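Long-range contact in purine nucleoside phosphorylase (Thermus thermophilus, PDB 6TK9), which catalyses the reversible phosphorolysis of purine nucleosides, probably inosine and guanosine above all, to the free base and ribose 1-phosphate: residues Ser190-Glu202 with Ala236-Val249. Sequence-based numbering, arbitrary orientation.
Sequences SFASRAELRLLRE and AVPEREHHATEEEV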
loop_
_atom_site.group_PDB
_atom_site.type_symbol
_atom_site.label_atom_id
_atom_site.label_comp_id
_atom_site.label_asym_id
_atom_site.label_seq_id
_atom_site.Cartn_x
_atom_site.Cartn_y
_atom_site.Cartn_z
ATOM N N SER A 190 26.278 2.191 2.050
ATOM C CA SER A 190 25.560 3.366 2.607
ATOM C C SER A 190 24.329 2.829 3.305
ATOM O O SER A 190 23.763 1.870 2.781
ATOM C CB SER A 190 25.177 4.364 1.558
ATOM O OG SER A 190 24.389 3.758 0.551
ATOM N N PHE A 191 23.962 3.378 4.457
ATOM C CA PHE A 191 22.702 3.008 5.147
ATOM C C PHE A 191 21.537 3.538 4.288
ATOM O O PHE A 191 21.749 4.372 3.413
ATOM C CB PHE A 191 22.697 3.483 6.607
ATOM C CG PHE A 191 23.527 2.666 7.574
ATOM C CD1 PHE A 191 23.218 1.340 7.845
ATOM C CD2 PHE A 191 24.619 3.231 8.239
ATOM C CE1 PHE A 191 23.971 0.604 8.750
ATOM C CE2 PHE A 191 25.378 2.492 9.137
ATOM C CZ PHE A 191 25.057 1.177 9.385
ATOM N N ALA A 192 20.340 3.010 4.508
ATOM C CA ALA A 192 19.110 3.376 3.790
ATOM C C ALA A 192 18.771 4.844 4.076
ATOM O O ALA A 192 18.990 5.274 5.210
ATOM C CB ALA A 192 18.003 2.467 4.242
ATOM N N SER A 193 18.257 5.568 3.071
ATOM C CA SER A 193 17.560 6.867 3.249
ATOM C C SER A 193 16.293 6.615 4.069
ATOM O O SER A 193 15.851 5.437 4.157
ATOM C CB SER A 193 17.205 7.516 1.942
ATOM O OG SER A 193 16.033 6.912 1.385
ATOM N N ARG A 194 15.711 7.688 4.610
ATOM C CA ARG A 194 14.398 7.641 5.290
ATOM C C ARG A 194 13.393 6.965 4.344
ATOM O O ARG A 194 12.758 5.976 4.765
ATOM C CB ARG A 194 13.982 9.045 5.730
ATOM C CG ARG A 194 14.811 9.606 6.876
ATOM C CD ARG A 194 14.129 10.814 7.483
ATOM N NE ARG A 194 14.968 11.566 8.406
ATOM C CZ ARG A 194 15.134 11.298 9.697
ATOM N NH1 ARG A 194 14.530 10.267 10.265
ATOM N NH2 ARG A 194 15.929 12.064 10.420
ATOM N N ALA A 195 13.307 7.425 3.095
ATOM C CA ALA A 195 12.314 6.966 2.102
ATOM C C ALA A 195 12.558 5.496 1.762
ATOM O O ALA A 195 11.559 4.761 1.599
ATOM C CB ALA A 195 12.377 7.832 0.877
ATOM N N GLU A 196 13.829 5.075 1.680
ATOM C CA GLU A 196 14.180 3.649 1.459
ATOM C C GLU A 196 13.726 2.825 2.671
ATOM O O GLU A 196 13.160 1.733 2.451
ATOM C CB GLU A 196 15.671 3.477 1.201
ATOM C CG GLU A 196 16.085 3.824 -0.212
ATOM C CD GLU A 196 17.580 4.067 -0.388
ATOM O OE1 GLU A 196 18.244 4.363 0.643
ATOM O OE2 GLU A 196 18.087 3.937 -1.548
ATOM N N LEU A 197 13.932 3.303 3.904
ATOM C CA LEU A 197 13.484 2.528 5.092
ATOM C C LEU A 197 11.962 2.376 5.016
ATOM O O LEU A 197 11.462 1.236 5.215
ATOM C CB LEU A 197 13.891 3.211 6.396
ATOM C CG LEU A 197 15.377 3.192 6.762
ATOM C CD1 LEU A 197 15.586 3.978 8.055
ATOM C CD2 LEU A 197 15.911 1.767 6.899
ATOM N N ARG A 198 11.258 3.476 4.722
ATOM C CA ARG A 198 9.778 3.488 4.635
ATOM C C ARG A 198 9.373 2.492 3.557
ATOM O O ARG A 198 8.493 1.664 3.828
ATOM C CB ARG A 198 9.212 4.877 4.331
ATOM C CG ARG A 198 7.727 4.984 4.656
ATOM C CD ARG A 198 7.132 6.353 4.378
ATOM N NE ARG A 198 5.675 6.288 4.246
ATOM C CZ ARG A 198 4.944 6.979 3.371
ATOM N NH1 ARG A 198 5.518 7.800 2.501
ATOM N NH2 ARG A 198 3.630 6.829 3.356
ATOM N N LEU A 199 10.040 2.560 2.405
ATOM C CA LEU A 199 9.747 1.695 1.238
ATOM C C LEU A 199 9.846 0.222 1.684
ATOM O O LEU A 199 8.895 -0.546 1.385
ATOM C CB LEU A 199 10.708 2.094 0.114
ATOM C CG LEU A 199 10.997 1.068 -0.982
ATOM C CD1 LEU A 199 11.558 1.775 -2.212
ATOM C CD2 LEU A 199 11.964 0.005 -0.510
ATOM N N LEU A 200 10.871 -0.156 2.457
ATOM C CA LEU A 200 11.122 -1.591 2.813
ATOM C C LEU A 200 10.147 -2.057 3.902
ATOM O O LEU A 200 9.745 -3.226 3.864
ATOM C CB LEU A 200 12.566 -1.798 3.280
ATOM C CG LEU A 200 13.635 -1.598 2.212
ATOM C CD1 LEU A 200 15.005 -1.481 2.851
ATOM C CD2 LEU A 200 13.579 -2.718 1.202
ATOM N N ARG A 201 9.789 -1.195 4.849
ATOM C CA ARG A 201 8.776 -1.542 5.880
ATOM C C ARG A 201 7.448 -1.866 5.170
ATOM O O ARG A 201 6.844 -2.916 5.481
ATOM C CB ARG A 201 8.637 -0.419 6.914
ATOM C CG ARG A 201 8.034 -0.867 8.242
ATOM C CD ARG A 201 7.857 0.248 9.268
ATOM N NE ARG A 201 7.251 1.405 8.623
ATOM C CZ ARG A 201 7.482 2.672 8.933
ATOM N NH1 ARG A 201 8.297 2.989 9.926
ATOM N NH2 ARG A 201 6.890 3.620 8.235
ATOM N N GLU A 202 7.048 -1.034 4.206
ATOM C CA GLU A 202 5.682 -1.033 3.619
ATOM C C GLU A 202 5.579 -2.206 2.623
ATOM O O GLU A 202 4.454 -2.747 2.496
ATOM C CB GLU A 202 5.340 0.403 3.175
ATOM C CG GLU A 202 4.952 0.584 1.708
ATOM C CD GLU A 202 4.639 2.019 1.267
ATOM O OE1 GLU A 202 5.594 2.818 1.035
ATOM O OE2 GLU A 202 3.432 2.343 1.130
ATOM N N ALA A 236 15.754 1.298 12.967
ATOM C CA ALA A 236 15.727 1.965 11.648
ATOM C C ALA A 236 14.276 2.341 11.340
ATOM O O ALA A 236 13.584 1.598 10.595
ATOM C CB ALA A 236 16.331 1.055 10.598
ATOM N N VAL A 237 13.819 3.437 11.934
ATOM C CA VAL A 237 12.444 3.955 11.697
ATOM C C VAL A 237 12.545 5.425 11.290
ATOM O O VAL A 237 12.977 6.285 12.049
ATOM C CB VAL A 237 11.502 3.657 12.885
ATOM C CG1 VAL A 237 12.247 3.109 14.097
ATOM C CG2 VAL A 237 10.609 4.839 13.249
ATOM N N PRO A 238 12.154 5.749 10.041
ATOM C CA PRO A 238 12.441 7.066 9.463
ATOM C C PRO A 238 11.618 8.256 9.981
ATOM O O PRO A 238 11.863 9.357 9.544
ATOM C CB PRO A 238 12.102 6.857 7.977
ATOM C CG PRO A 238 11.035 5.767 7.975
ATOM C CD PRO A 238 11.429 4.851 9.115
ATOM N N GLU A 239 10.668 8.046 10.891
ATOM C CA GLU A 239 9.921 9.184 11.492
ATOM C C GLU A 239 10.402 9.368 12.940
ATOM O O GLU A 239 9.584 9.744 13.788
ATOM C CB GLU A 239 8.414 9.025 11.250
ATOM C CG GLU A 239 7.891 7.600 11.236
ATOM C CD GLU A 239 7.840 6.838 9.915
ATOM O OE1 GLU A 239 6.973 7.132 9.050
ATOM O OE2 GLU A 239 8.637 5.903 9.778
ATOM N N ARG A 240 11.710 9.149 13.149
ATOM C CA ARG A 240 12.517 9.326 14.391
ATOM C C ARG A 240 13.875 9.903 13.950
ATOM O O ARG A 240 14.376 9.405 12.923
ATOM C CB ARG A 240 12.672 7.965 15.090
ATOM C CG ARG A 240 11.779 7.770 16.307
ATOM C CD ARG A 240 11.035 6.446 16.403
ATOM N NE ARG A 240 11.764 5.360 17.053
ATOM C CZ ARG A 240 11.226 4.215 17.497
ATOM N NH1 ARG A 240 9.931 3.966 17.362
ATOM N NH2 ARG A 240 11.992 3.309 18.078
ATOM N N GLU A 241 14.449 10.909 14.627
ATOM C CA GLU A 241 15.764 11.494 14.209
ATOM C C GLU A 241 16.876 10.452 14.414
ATOM O O GLU A 241 16.661 9.495 15.180
ATOM C CB GLU A 241 16.098 12.808 14.933
ATOM C CG GLU A 241 16.256 12.694 16.446
ATOM C CD GLU A 241 17.418 13.478 17.046
ATOM O OE1 GLU A 241 18.541 13.413 16.480
ATOM O OE2 GLU A 241 17.203 14.148 18.086
ATOM N N HIS A 242 18.019 10.635 13.749
ATOM C CA HIS A 242 19.279 9.849 13.914
ATOM C C HIS A 242 19.058 8.361 13.593
ATOM O O HIS A 242 18.224 7.702 14.258
ATOM C CB HIS A 242 19.917 10.072 15.303
ATOM C CG HIS A 242 21.199 10.850 15.273
ATOM N ND1 HIS A 242 22.439 10.254 15.478
ATOM C CD2 HIS A 242 21.449 12.162 15.058
ATOM C CE1 HIS A 242 23.389 11.167 15.395
ATOM N NE2 HIS A 242 22.808 12.346 15.135
ATOM N N HIS A 243 19.764 7.889 12.560
ATOM C CA HIS A 243 20.114 6.469 12.289
ATOM C C HIS A 243 21.380 6.166 13.096
ATOM O O HIS A 243 22.215 7.078 13.221
ATOM C CB HIS A 243 20.333 6.245 10.775
ATOM C CG HIS A 243 20.401 4.815 10.348
ATOM N ND1 HIS A 243 19.573 4.305 9.362
ATOM C CD2 HIS A 243 21.173 3.787 10.762
ATOM C CE1 HIS A 243 19.837 3.025 9.187
ATOM N NE2 HIS A 243 20.807 2.680 10.044
ATOM N N ALA A 244 21.513 4.950 13.627
ATOM C CA ALA A 244 22.747 4.446 14.276
ATOM C C ALA A 244 23.942 4.589 13.320
ATOM O O ALA A 244 23.754 4.497 12.089
ATOM C CB ALA A 244 22.553 3.008 14.692
ATOM N N THR A 245 25.139 4.789 13.873
ATOM C CA THR A 245 26.425 4.808 13.124
ATOM C C THR A 245 27.035 3.395 13.183
ATOM O O THR A 245 26.390 2.520 13.803
ATOM C CB THR A 245 27.305 5.959 13.640
ATOM O OG1 THR A 245 27.876 6.581 12.490
ATOM C CG2 THR A 245 28.392 5.539 14.609
ATOM N N GLU A 246 28.195 3.168 12.539
ATOM C CA GLU A 246 28.979 1.896 12.606
ATOM C C GLU A 246 29.306 1.578 14.078
ATOM O O GLU A 246 29.013 0.436 14.518
ATOM C CB GLU A 246 30.255 1.995 11.756
ATOM C CG GLU A 246 31.151 0.759 11.812
ATOM C CD GLU A 246 32.604 0.980 11.411
ATOM O OE1 GLU A 246 32.857 1.826 10.533
ATOM O OE2 GLU A 246 33.483 0.307 11.983
ATOM N N GLU A 247 29.886 2.554 14.795
ATOM C CA GLU A 247 30.332 2.482 16.221
ATOM C C GLU A 247 29.176 2.051 17.151
ATOM O O GLU A 247 29.441 1.272 18.099
ATOM C CB GLU A 247 30.920 3.844 16.621
ATOM C CG GLU A 247 31.757 3.826 17.891
ATOM C CD GLU A 247 32.312 5.184 18.303
ATOM O OE1 GLU A 247 31.555 5.988 18.902
ATOM O OE2 GLU A 247 33.500 5.444 18.013
ATOM N N GLU A 248 27.948 2.530 16.893
ATOM C CA GLU A 248 26.725 2.321 17.727
ATOM C C GLU A 248 26.158 0.910 17.479
ATOM O O GLU A 248 25.785 0.250 18.476
ATOM C CB GLU A 248 25.701 3.423 17.428
ATOM C CG GLU A 248 24.361 3.250 18.134
ATOM C CD GLU A 248 23.423 4.448 18.044
ATOM O OE1 GLU A 248 23.848 5.503 17.501
ATOM O OE2 GLU A 248 22.262 4.327 18.512
ATOM N N VAL A 249 26.096 0.474 16.208
ATOM C CA VAL A 249 25.720 -0.913 15.782
ATOM C C VAL A 249 26.598 -1.894 16.578
ATOM O O VAL A 249 26.035 -2.598 17.448
ATOM C CB VAL A 249 25.836 -1.132 14.249
ATOM C CG1 VAL A 249 25.746 -2.604 13.851
ATOM C CG2 VAL A 249 24.801 -0.331 13.468
#
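Leu197 and Ala236 meet at the apolar centre, where CD2 of the leucine lies 3.8 Å from CB of the alanine and CD1 rests beside it. Ile208, from strand 207-209, covers the same spot from within the chain. Next to this pair, Pro238 lies along helix 194-202: its CD faces Leu197 CB at 4.0 Å, and its CB packs on CB of Arg194. Further along, the Phe191 and His243 rings meet obliquely, their planes 31° apart. Phe191 CB makes a CH-pi contact over the imidazole, 4.1 Å from the ring centroid, while His243 NE2 stands over one face of the phenyl ring. In the alpha/beta fold of the phosphorylase superfamily, the contact joins helix 194-202, its N-terminus closed by the Ser193-Glu196 capping box, and the residues leading into it to the loop between strand 225-235 and helix 246-255. That loop begins with a type I turn, Val237 to Arg240, two of whose carbonyls, of Pro238 and Arg240, turn to Arg194. Stretched out (chi2 -165°), Arg194 passes alongside Pro238, and its NH1 donates hydrogen bonds to both, Pro238 O at 2.9 Å and Arg240 O at 2.8 Å, from above each carbonyl plane; Arg240 O lies in the guanidinium plane, Pro238 O is tilted from it. Replacing Arg194 by a leucine would probably leave both carbonyls without this shared donor and Glu157 of a second subunit without its salt-bridge mate. At the far edge Arg201, bent at chi3 (46°), forms an end-on salt bridge, NH1 at 2.9 Å and NH2 at 3.3 Å from Glu239 OE2, both from the same face of the carboxylate. Here a third subunit packs its own Arg201 and Glu239 against the pair.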